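Local coordinates for protein serpin-12 (Manduca sexta, PDB 6CJ7) that probably inhibits serine proteases by the serpin mechanism and controls the prophenoloxidase activation system in larval hemolymph, at residues N81-I84 against Q85-N88; S140-A143 against S144-D148; G175-E178 against I179-E183; L363-N366 against R367-I370. All blocks are in the same frame, centred on the assembly; numbering follows the deposited sequence.

Interaction 1 of 4, residues N81-I84 against Q85-N88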
loop_
_atom_site.group_PDB
_atom_site.type_symbol
_atom_site.label_atom_id
_atom_site.label_comp_id
_atom_site.label_asym_id
_atom_site.label_seq_id
_atom_site.Cartn_x
_atom_site.Cartn_y
_atom_site.Cartn_z
ATOM N N ASN A 81 -3.780 -12.716 5.371
ATOM C CA ASN A 81 -2.449 -12.936 5.914
ATOM C C ASN A 81 -2.034 -14.400 5.804
ATOM O O ASN A 81 -0.865 -14.690 5.539
ATOM C CB ASN A 81 -2.397 -12.449 7.356
ATOM C CG ASN A 81 -2.199 -10.947 7.438
ATOM O OD1 ASN A 81 -1.367 -10.395 6.717
ATOM N ND2 ASN A 81 -2.966 -10.275 8.302
ATOM N N GLU A 82 -2.971 -15.331 6.008
ATOM C CA GLU A 82 -2.661 -16.743 5.821
ATOM C C GLU A 82 -2.227 -17.033 4.393
ATOM O O GLU A 82 -1.280 -17.798 4.167
ATOM C CB GLU A 82 -3.871 -17.597 6.190
ATOM C CG GLU A 82 -3.979 -17.861 7.679
ATOM C CD GLU A 82 -5.333 -18.415 8.079
ATOM O OE1 GLU A 82 -6.192 -18.603 7.190
ATOM O OE2 GLU A 82 -5.532 -18.674 9.287
ATOM N N GLU A 83 -2.907 -16.440 3.412
ATOM C CA GLU A 83 -2.519 -16.715 2.033
ATOM C C GLU A 83 -1.147 -16.136 1.718
ATOM O O GLU A 83 -0.391 -16.736 0.940
ATOM C CB GLU A 83 -3.554 -16.172 1.044
ATOM C CG GLU A 83 -4.906 -16.877 1.053
ATOM C CD GLU A 83 -4.817 -18.398 0.925
ATOM O OE1 GLU A 83 -5.704 -19.064 1.493
ATOM O OE2 GLU A 83 -3.901 -18.933 0.275
ATOM N N ILE A 84 -0.809 -14.984 2.300
ATOM C CA ILE A 84 0.535 -14.437 2.119
ATOM C C ILE A 84 1.580 -15.367 2.729
ATOM O O ILE A 84 2.584 -15.708 2.092
ATOM C CB ILE A 84 0.621 -13.026 2.729
ATOM C CG1 ILE A 84 -0.157 -12.030 1.874
ATOM C CG2 ILE A 84 2.065 -12.610 2.877
ATOM C CD1 ILE A 84 -0.446 -10.707 2.593
ATOM N N GLN A 85 1.354 -15.807 3.969
ATOM C CA GLN A 85 2.375 -16.580 4.662
ATOM C C GLN A 85 2.514 -17.992 4.115
ATOM O O GLN A 85 3.519 -18.650 4.397
ATOM C CB GLN A 85 2.074 -16.590 6.159
ATOM C CG GLN A 85 2.284 -15.208 6.750
ATOM C CD GLN A 85 1.715 -15.065 8.132
ATOM O OE1 GLN A 85 1.392 -13.960 8.571
ATOM N NE2 GLN A 85 1.592 -16.182 8.838
ATOM N N LYS A 86 1.549 -18.467 3.324
ATOM C CA LYS A 86 1.709 -19.775 2.697
ATOM C C LYS A 86 2.726 -19.751 1.566
ATOM O O LYS A 86 3.175 -20.818 1.136
ATOM C CB LYS A 86 0.382 -20.284 2.136
ATOM C CG LYS A 86 -0.563 -20.870 3.150
ATOM C CD LYS A 86 -1.602 -21.729 2.452
ATOM C CE LYS A 86 -2.982 -21.108 2.519
ATOM N NZ LYS A 86 -3.903 -21.730 1.523
ATOM N N ARG A 87 3.082 -18.569 1.073
ATOM C CA ARG A 87 3.899 -18.473 -0.129
ATOM C C ARG A 87 5.361 -18.728 0.209
ATOM O O ARG A 87 5.901 -18.147 1.159
ATOM C CB ARG A 87 3.708 -17.104 -0.778
ATOM C CG ARG A 87 2.314 -16.947 -1.394
ATOM C CD ARG A 87 1.953 -15.523 -1.808
ATOM N NE ARG A 87 0.597 -15.511 -2.351
ATOM C CZ ARG A 87 -0.283 -14.528 -2.174
ATOM N NH1 ARG A 87 0.044 -13.439 -1.480
ATOM N NH2 ARG A 87 -1.501 -14.647 -2.699
ATOM N N ASN A 88 5.992 -19.620 -0.572
ATOM C CA ASN A 88 7.402 -19.992 -0.439
ATOM C C ASN A 88 8.008 -19.833 -1.826
ATOM O O ASN A 88 8.225 -20.808 -2.539
ATOM C CB ASN A 88 7.569 -21.429 0.094
ATOM C CG ASN A 88 7.356 -21.523 1.592
ATOM O OD1 ASN A 88 7.965 -20.780 2.365
ATOM N ND2 ASN A 88 6.491 -22.440 2.012
HETATM O O HOH W 1 1.283 -11.699 6.508
HETATM O O HOH W 2 5.437 -15.394 2.284
#
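Glu83 lies side by side with Lys86, both pointing the same way, at the C-terminal end of helix 70-85 in the serpin fold. The ammonium group meets the carboxylate in a salt bridge, Glu83 OE2 to Lys86 NZ at 3.1 Å. It comes in on the syn side of OE2, 22° out of the carboxylate plane. Glu83 OE1 also takes a salt bridge from Lys79, one turn back. The glutamate bends at chi2 (-51°), and Lys86 turns at chi3 to reach it. A glutamine in place of Glu83 would probably leave Lys86 and Lys79 without their shared negative charge.

Arg87 runs back along the last turn, extended from CG to NE. Its guanidinium lies with one face over Glu83 O, which sits 3.6 Å above the plane toward the rim. Arg87 NH1 is 3.6 Å from Ile84 CG1, and these two side chains cross at a slant. Arg87 NH2 forms a salt bridge with Asp365, and the group makes a cation-pi contact with Tyr232. The start of the loop after the helix is thus tied to strand 359-365.

The backbone closes the helix in steps. Gln85 N donates to Asn81 O at 2.9 Å, a regular helical bond. The bond from Lys86 N to Glu82 O is weak. Arg87 N then binds Ile84 O, only three residues back, at 3.1 Å, from 51° above the carbonyl plane. A water donates to Ile84 O and to Arg87 O, 2.9 Å from the former.

Interaction 2 of 4, residues S140-A143 against S144-D148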
loop_
_atom_site.group_PDB
_atom_site.type_symbol
_atom_site.label_atom_id
_atom_site.label_comp_id
_atom_site.label_asym_id
_atom_site.label_seq_id
_atom_site.Cartn_x
_atom_site.Cartn_y
_atom_site.Cartn_z
ATOM N N SER A 140 14.252 0.558 14.149
ATOM C CA SER A 140 15.058 -0.655 14.026
ATOM C C SER A 140 14.177 -1.889 13.875
ATOM O O SER A 140 14.496 -2.796 13.096
ATOM C CB SER A 140 15.981 -0.807 15.234
ATOM O OG SER A 140 17.087 0.069 15.141
ATOM N N TRP A 141 13.067 -1.942 14.614
ATOM C CA TRP A 141 12.142 -3.059 14.462
ATOM C C TRP A 141 11.544 -3.086 13.060
ATOM O O TRP A 141 11.476 -4.147 12.424
ATOM C CB TRP A 141 11.036 -2.997 15.516
ATOM C CG TRP A 141 10.043 -4.097 15.333
ATOM C CD1 TRP A 141 10.156 -5.387 15.770
ATOM C CD2 TRP A 141 8.804 -4.021 14.622
ATOM N NE1 TRP A 141 9.056 -6.115 15.387
ATOM C CE2 TRP A 141 8.210 -5.302 14.680
ATOM C CE3 TRP A 141 8.134 -2.996 13.947
ATOM C CZ2 TRP A 141 6.987 -5.586 14.079
ATOM C CZ3 TRP A 141 6.909 -3.279 13.358
ATOM C CH2 TRP A 141 6.352 -4.564 13.425
ATOM N N ILE A 142 11.105 -1.926 12.558
ATOM C CA ILE A 142 10.569 -1.870 11.194
ATOM C C ILE A 142 11.617 -2.338 10.195
ATOM O O ILE A 142 11.331 -3.147 9.306
ATOM C CB ILE A 142 10.081 -0.453 10.845
ATOM C CG1 ILE A 142 8.918 -0.029 11.739
ATOM C CG2 ILE A 142 9.685 -0.373 9.362
ATOM C CD1 ILE A 142 8.562 1.425 11.564
ATOM N N ALA A 143 12.847 -1.823 10.318
ATOM C CA ALA A 143 13.902 -2.230 9.397
ATOM C C ALA A 143 14.147 -3.734 9.460
ATOM O O ALA A 143 14.389 -4.374 8.427
ATOM C CB ALA A 143 15.184 -1.461 9.703
ATOM N N SER A 144 14.073 -4.319 10.662
ATOM C CA SER A 144 14.290 -5.755 10.808
ATOM C C SER A 144 13.201 -6.581 10.133
ATOM O O SER A 144 13.435 -7.750 9.812
ATOM C CB SER A 144 14.379 -6.130 12.291
ATOM O OG SER A 144 13.112 -6.064 12.920
ATOM N N LYS A 145 12.027 -5.999 9.906
ATOM C CA LYS A 145 10.899 -6.699 9.311
ATOM C C LYS A 145 10.762 -6.458 7.816
ATOM O O LYS A 145 9.897 -7.079 7.192
ATOM C CB LYS A 145 9.591 -6.272 9.991
ATOM C CG LYS A 145 9.452 -6.702 11.450
ATOM C CD LYS A 145 8.880 -8.101 11.550
ATOM C CE LYS A 145 7.450 -8.131 11.040
ATOM N NZ LYS A 145 6.950 -9.519 10.863
ATOM N N THR A 146 11.566 -5.558 7.238
ATOM C CA THR A 146 11.392 -5.115 5.858
ATOM C C THR A 146 12.688 -5.220 5.061
ATOM O O THR A 146 12.917 -4.437 4.132
ATOM C CB THR A 146 10.871 -3.677 5.807
ATOM O OG1 THR A 146 11.806 -2.810 6.471
ATOM C CG2 THR A 146 9.488 -3.568 6.457
ATOM N N ASN A 147 13.553 -6.173 5.413
ATOM C CA ASN A 147 14.835 -6.358 4.727
ATOM C C ASN A 147 15.644 -5.058 4.706
ATOM O O ASN A 147 16.327 -4.737 3.731
ATOM C CB ASN A 147 14.624 -6.894 3.305
ATOM C CG ASN A 147 14.284 -8.381 3.274
ATOM O OD1 ASN A 147 14.231 -8.993 2.196
ATOM N ND2 ASN A 147 14.056 -8.969 4.445
ATOM N N ASP A 148 15.537 -4.283 5.788
ATOM C CA ASP A 148 16.228 -3.002 5.952
ATOM C C ASP A 148 15.817 -1.962 4.912
ATOM O O ASP A 148 16.513 -0.961 4.732
ATOM C CB ASP A 148 17.752 -3.179 5.937
ATOM C CG ASP A 148 18.257 -3.917 7.160
ATOM O OD1 ASP A 148 19.033 -4.879 6.992
ATOM O OD2 ASP A 148 17.878 -3.544 8.289
#
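Lys145 folds back over Trp141, one turn earlier in helix 131-145. Its CB lies 3.6 Å from Ile142 O. CG then sits over one face of the indole, 3.7 Å from Trp141 CE2. This is a CH-pi contact, with CG 4.0 Å from the centroid of the six-membered ring and 23° off the normal. Bends at chi2 (-86°) and chi3 keep the chain beside the ring, and CD and CE both pass near Trp141 CZ2. Beyond CE the chain leads away, and NZ ends past the rim. Trp141 and Lys145 also touch Ala96 on strand 92-102.

Two hydroxyls bind backbone carbonyls of the last turn. Ser144 OG, with chi1 at 73°, turns back and donates to Trp141 O at 2.6 Å. Thr146 OG1 donates to Ile142 O at 2.9 Å and also takes a bond from Ile150 N. Ile142 O receives Lys145 N as well, from the opposite face of its plane. Ala143 O has two donors, Thr146 N and Asp148 N, the latter at 2.9 Å.

Asn147 and Asp148 both have positive phi, which turns the chain out of the helical path. Bonds from i+4 give way to i+3 bonds at Lys145 N and Thr146 N, and Asp148 N closes over Ala143 O in a wider i+5 bond. This is typical of a helix C-terminus running into a turn, here beside strand 92-102 of the serpin fold.

Interaction 3 of 4, residues G175-E178 against I179-E183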
loop_
_atom_site.group_PDB
_atom_site.type_symbol
_atom_site.label_atom_id
_atom_site.label_comp_id
_atom_site.label_asym_id
_atom_site.label_seq_id
_atom_site.Cartn_x
_atom_site.Cartn_y
_atom_site.Cartn_z
ATOM N N GLY A 175 9.344 -8.427 -6.474
ATOM C CA GLY A 175 8.962 -9.732 -6.963
ATOM C C GLY A 175 9.870 -10.198 -8.088
ATOM O O GLY A 175 10.751 -9.485 -8.564
ATOM N N LEU A 176 9.637 -11.441 -8.493
ATOM C CA LEU A 176 10.320 -12.054 -9.622
ATOM C C LEU A 176 9.281 -12.309 -10.704
ATOM O O LEU A 176 8.268 -12.965 -10.449
ATOM C CB LEU A 176 10.987 -13.364 -9.191
ATOM C CG LEU A 176 11.975 -14.028 -10.145
ATOM C CD1 LEU A 176 13.385 -13.664 -9.744
ATOM C CD2 LEU A 176 11.781 -15.533 -10.120
ATOM N N TRP A 177 9.511 -11.784 -11.902
ATOM C CA TRP A 177 8.563 -12.020 -12.977
ATOM C C TRP A 177 8.475 -13.507 -13.301
ATOM O O TRP A 177 9.449 -14.260 -13.175
ATOM C CB TRP A 177 8.961 -11.257 -14.240
ATOM C CG TRP A 177 9.068 -9.780 -14.068
ATOM C CD1 TRP A 177 10.207 -9.030 -14.196
ATOM C CD2 TRP A 177 8.008 -8.852 -13.774
ATOM N NE1 TRP A 177 9.927 -7.707 -13.983
ATOM C CE2 TRP A 177 8.585 -7.566 -13.734
ATOM C CE3 TRP A 177 6.630 -8.987 -13.532
ATOM C CZ2 TRP A 177 7.839 -6.414 -13.459
ATOM C CZ3 TRP A 177 5.888 -7.844 -13.261
ATOM C CH2 TRP A 177 6.497 -6.567 -13.236
ATOM N N GLU A 178 7.288 -13.926 -13.735
ATOM C CA GLU A 178 7.129 -15.277 -14.276
ATOM C C GLU A 178 8.119 -15.533 -15.404
ATOM O O GLU A 178 8.727 -16.608 -15.487
ATOM C CB GLU A 178 5.689 -15.445 -14.757
ATOM C CG GLU A 178 5.241 -16.858 -15.047
ATOM C CD GLU A 178 3.781 -16.904 -15.455
ATOM O OE1 GLU A 178 3.427 -16.260 -16.466
ATOM O OE2 GLU A 178 2.982 -17.558 -14.752
ATOM N N ILE A 179 8.299 -14.552 -16.276
ATOM C CA ILE A 179 9.271 -14.626 -17.361
ATOM C C ILE A 179 10.164 -13.391 -17.286
ATOM O O ILE A 179 9.662 -12.266 -17.129
ATOM C CB ILE A 179 8.568 -14.757 -18.720
ATOM C CG1 ILE A 179 7.858 -16.113 -18.809
ATOM C CG2 ILE A 179 9.570 -14.614 -19.862
ATOM C CD1 ILE A 179 6.985 -16.290 -20.047
ATOM N N PRO A 180 11.481 -13.549 -17.374
ATOM C CA PRO A 180 12.373 -12.402 -17.191
ATOM C C PRO A 180 12.334 -11.450 -18.371
ATOM O O PRO A 180 12.032 -11.831 -19.505
ATOM C CB PRO A 180 13.760 -13.045 -17.061
ATOM C CG PRO A 180 13.636 -14.353 -17.751
ATOM C CD PRO A 180 12.227 -14.810 -17.546
ATOM N N PHE A 181 12.627 -10.189 -18.073
ATOM C CA PHE A 181 13.089 -9.255 -19.091
ATOM C C PHE A 181 14.561 -9.512 -19.363
ATOM O O PHE A 181 15.350 -9.703 -18.430
ATOM C CB PHE A 181 12.913 -7.809 -18.626
ATOM C CG PHE A 181 11.496 -7.335 -18.584
ATOM C CD1 PHE A 181 10.908 -6.774 -19.703
ATOM C CD2 PHE A 181 10.759 -7.413 -17.409
ATOM C CE1 PHE A 181 9.600 -6.313 -19.658
ATOM C CE2 PHE A 181 9.451 -6.961 -17.366
ATOM C CZ PHE A 181 8.873 -6.411 -18.489
ATOM N N ARG A 182 14.933 -9.497 -20.644
ATOM C CA ARG A 182 16.329 -9.623 -21.035
ATOM C C ARG A 182 17.054 -8.330 -20.670
ATOM O O ARG A 182 16.672 -7.251 -21.130
ATOM C CB ARG A 182 16.416 -9.917 -22.535
ATOM C CG ARG A 182 17.602 -10.766 -22.970
ATOM C CD ARG A 182 17.509 -11.207 -24.438
ATOM N NE ARG A 182 17.305 -10.083 -25.351
ATOM C CZ ARG A 182 18.287 -9.345 -25.859
ATOM N NH1 ARG A 182 19.547 -9.603 -25.537
ATOM N NH2 ARG A 182 18.011 -8.342 -26.684
ATOM N N GLU A 183 18.074 -8.437 -19.814
ATOM C CA GLU A 183 18.811 -7.252 -19.377
ATOM C C GLU A 183 19.382 -6.481 -20.561
ATOM O O GLU A 183 19.299 -5.249 -20.609
ATOM C CB GLU A 183 19.938 -7.648 -18.425
ATOM C CG GLU A 183 19.577 -7.606 -16.960
ATOM C CD GLU A 183 20.776 -7.869 -16.069
ATOM O OE1 GLU A 183 20.634 -8.628 -15.089
ATOM O OE2 GLU A 183 21.864 -7.320 -16.355
#
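The chain from Trp177 to Phe181 is largely extended, with one helical-type residue at Glu178, and no hydrogen bond joins 175-178 to 179-183. Instead, Ile179 O comes within 3.1 Å of Trp177 CB, and the two aromatic rings meet beyond it.

Phe181 presents its edge to one face of the Trp177 indole. The pair is T-shaped, with the planes at 77° and the phenyl centroid 5.0 Å from that of the five-membered ring. Phe181 CE2 sits 3.5 Å above the indole plane, offset toward the rim, and 3.5 Å from Trp177 NE1. Phe181 CD2 is 3.6 Å from Trp177 CD1. The first torsion of Trp177 (chi1 -58°) sets CG beside its backbone N. Trp177 NE1 does not use the phenyl ring as its acceptor; it bonds to Asp327 O. Trp177 probably corresponds to the conserved serpin tryptophan at the breach, the top of sheet A where the reactive-centre loop starts to insert.

The contact lies in the loop between strands 165-174 and 187-192. Trp177 stacks with Phe227 and touches Leu225 on strand 220-226. Phe181 packs on Met204 and Thr206 of strand 198-215, while backbone bonds to Glu328, Arg329 and Gly331 join the loop to the segment after strand 317-326.

Interaction 4 of 4, residues L363-N366 against R367-I370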
loop_
_atom_site.group_PDB
_atom_site.type_symbol
_atom_site.label_atom_id
_atom_site.label_comp_id
_atom_site.label_asym_id
_atom_site.label_seq_id
_atom_site.Cartn_x
_atom_site.Cartn_y
_atom_site.Cartn_z
ATOM N N LEU A 363 -0.102 -3.283 -7.642
ATOM C CA LEU A 363 0.333 -4.620 -7.271
ATOM C C LEU A 363 -0.870 -5.369 -6.723
ATOM O O LEU A 363 -1.476 -4.939 -5.736
ATOM C CB LEU A 363 1.468 -4.574 -6.251
ATOM C CG LEU A 363 1.950 -5.983 -5.875
ATOM C CD1 LEU A 363 2.752 -6.602 -7.031
ATOM C CD2 LEU A 363 2.759 -5.946 -4.576
ATOM N N TRP A 364 -1.226 -6.474 -7.378
ATOM C CA TRP A 364 -2.461 -7.192 -7.110
ATOM C C TRP A 364 -2.130 -8.541 -6.489
ATOM O O TRP A 364 -1.256 -9.260 -6.992
ATOM C CB TRP A 364 -3.245 -7.370 -8.417
ATOM C CG TRP A 364 -4.657 -7.844 -8.266
ATOM C CD1 TRP A 364 -5.137 -9.122 -8.453
ATOM C CD2 TRP A 364 -5.789 -7.038 -7.942
ATOM N NE1 TRP A 364 -6.495 -9.150 -8.244
ATOM C CE2 TRP A 364 -6.919 -7.881 -7.927
ATOM C CE3 TRP A 364 -5.956 -5.676 -7.649
ATOM C CZ2 TRP A 364 -8.202 -7.406 -7.636
ATOM C CZ3 TRP A 364 -7.233 -5.212 -7.362
ATOM C CH2 TRP A 364 -8.328 -6.065 -7.358
ATOM N N ASP A 365 -2.808 -8.868 -5.390
ATOM C CA ASP A 365 -2.763 -10.212 -4.818
ATOM C C ASP A 365 -3.772 -11.072 -5.575
ATOM O O ASP A 365 -4.984 -10.838 -5.496
ATOM C CB ASP A 365 -3.047 -10.153 -3.316
ATOM C CG ASP A 365 -2.807 -11.489 -2.619
ATOM O OD1 ASP A 365 -3.311 -12.540 -3.102
ATOM O OD2 ASP A 365 -2.098 -11.505 -1.587
ATOM N N ASN A 366 -3.271 -12.022 -6.381
ATOM C CA ASN A 366 -4.132 -12.797 -7.270
ATOM C C ASN A 366 -4.990 -13.814 -6.535
ATOM O O ASN A 366 -5.951 -14.341 -7.117
ATOM C CB ASN A 366 -3.286 -13.532 -8.304
ATOM C CG ASN A 366 -2.635 -12.594 -9.281
ATOM O OD1 ASN A 366 -3.146 -11.502 -9.522
ATOM N ND2 ASN A 366 -1.510 -13.005 -9.854
ATOM N N ARG A 367 -4.627 -14.161 -5.306
ATOM C CA ARG A 367 -5.413 -15.140 -4.569
ATOM C C ARG A 367 -6.500 -14.464 -3.743
ATOM O O ARG A 367 -7.618 -14.977 -3.638
ATOM C CB ARG A 367 -4.513 -15.982 -3.657
ATOM C CG ARG A 367 -5.305 -16.971 -2.752
ATOM C CD ARG A 367 -5.406 -18.295 -3.387
ATOM N NE ARG A 367 -6.194 -19.297 -2.636
ATOM C CZ ARG A 367 -5.713 -20.462 -2.223
ATOM N NH1 ARG A 367 -4.440 -20.776 -2.452
ATOM N NH2 ARG A 367 -6.502 -21.308 -1.582
ATOM N N SER A 368 -6.194 -13.306 -3.166
ATOM C CA SER A 368 -7.156 -12.600 -2.325
ATOM C C SER A 368 -7.898 -11.485 -3.057
ATOM O O SER A 368 -8.850 -10.928 -2.497
ATOM C CB SER A 368 -6.452 -12.030 -1.087
ATOM O OG SER A 368 -6.105 -13.079 -0.194
ATOM N N SER A 369 -7.484 -11.154 -4.284
ATOM C CA SER A 369 -8.166 -10.172 -5.130
ATOM C C SER A 369 -8.237 -8.804 -4.462
ATOM O O SER A 369 -9.306 -8.197 -4.363
ATOM C CB SER A 369 -9.566 -10.647 -5.515
ATOM O OG SER A 369 -9.498 -11.843 -6.272
ATOM N N ILE A 370 -7.079 -8.314 -4.025
ATOM C CA ILE A 370 -6.982 -6.988 -3.404
ATOM C C ILE A 370 -5.749 -6.272 -3.929
ATOM O O ILE A 370 -4.753 -6.891 -4.326
ATOM C CB ILE A 370 -6.912 -7.069 -1.865
ATOM C CG1 ILE A 370 -5.746 -7.942 -1.408
ATOM C CG2 ILE A 370 -8.223 -7.560 -1.268
ATOM C CD1 ILE A 370 -5.377 -7.698 0.047
HETATM O O HOH W 3 -8.299 -11.388 -8.821
HETATM O O HOH W 4 -3.505 -12.921 0.364
#
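Trp364 lays one face of its indole over the backbone of Ser369 and Ile370. Ser369 C is 3.3 Å above the ring plane and Ile370 O 3.6 Å above it, both offset toward the rim. Trp364 CG is anti to the backbone N (chi1 -168°), which lays the ring over the returning chain. At the edge, Trp364 NE1 donates to a water that also bonds Ser369 OG. With an alanine in place of Trp364, the backbone of Ser369 and Ile370 would probably be uncovered and that water left without its indole donor.

Asp365 turns its carboxylate into the loop. OD1 accepts two backbone N-H groups, Arg367 N and Ser368 N, each at 3.0 Å. Arg367 N comes nearly along the C-O axis, and Ser368 N from above the carboxylate plane. Arg87 is a further partner of OD1. Asp365 OD2 reaches Ser368 OG through a second water.

Asp365 N donates to Ile370 O at 3.0 Å, and Asp365 O receives Ser369 N at 2.8 Å. With the bonds to OD1, this last one makes an Asx motif. Ser369, with positive phi, and Ile370 both face Asp365, forming a G1 beta bulge.

The turn closes a beta-hairpin of antiparallel strands 359-365 and 370-377. Asn366 bonds Asn230 O and Ser233 OG, and Trp364 rests on Ile235 of neighbouring strand 232-239. On the aspartate's side, Ser368 and Ile370 touch Val80 of helix 70-85.

The four local contacts follow one another along the chain of one serpin fold. Interactions 1 and 4 are the only pair that touch. Their centres are about 12 Å apart, and a salt bridge joins 85-88 to 363-366. The chain just past helix 70-85 is thereby joined to the turn between strands 359-365 and 370-377. Interaction 2 ends helix 131-145, its centre about 19 Å from that of interaction 1. It packs on strand 92-102, which pairs antiparallel with strand 165-174. Interaction 3 starts from the end of that second strand, its centre about 19 Å from that of interaction 4. Interactions 1 and 4 thus form one joined region, and the other two lie apart from it.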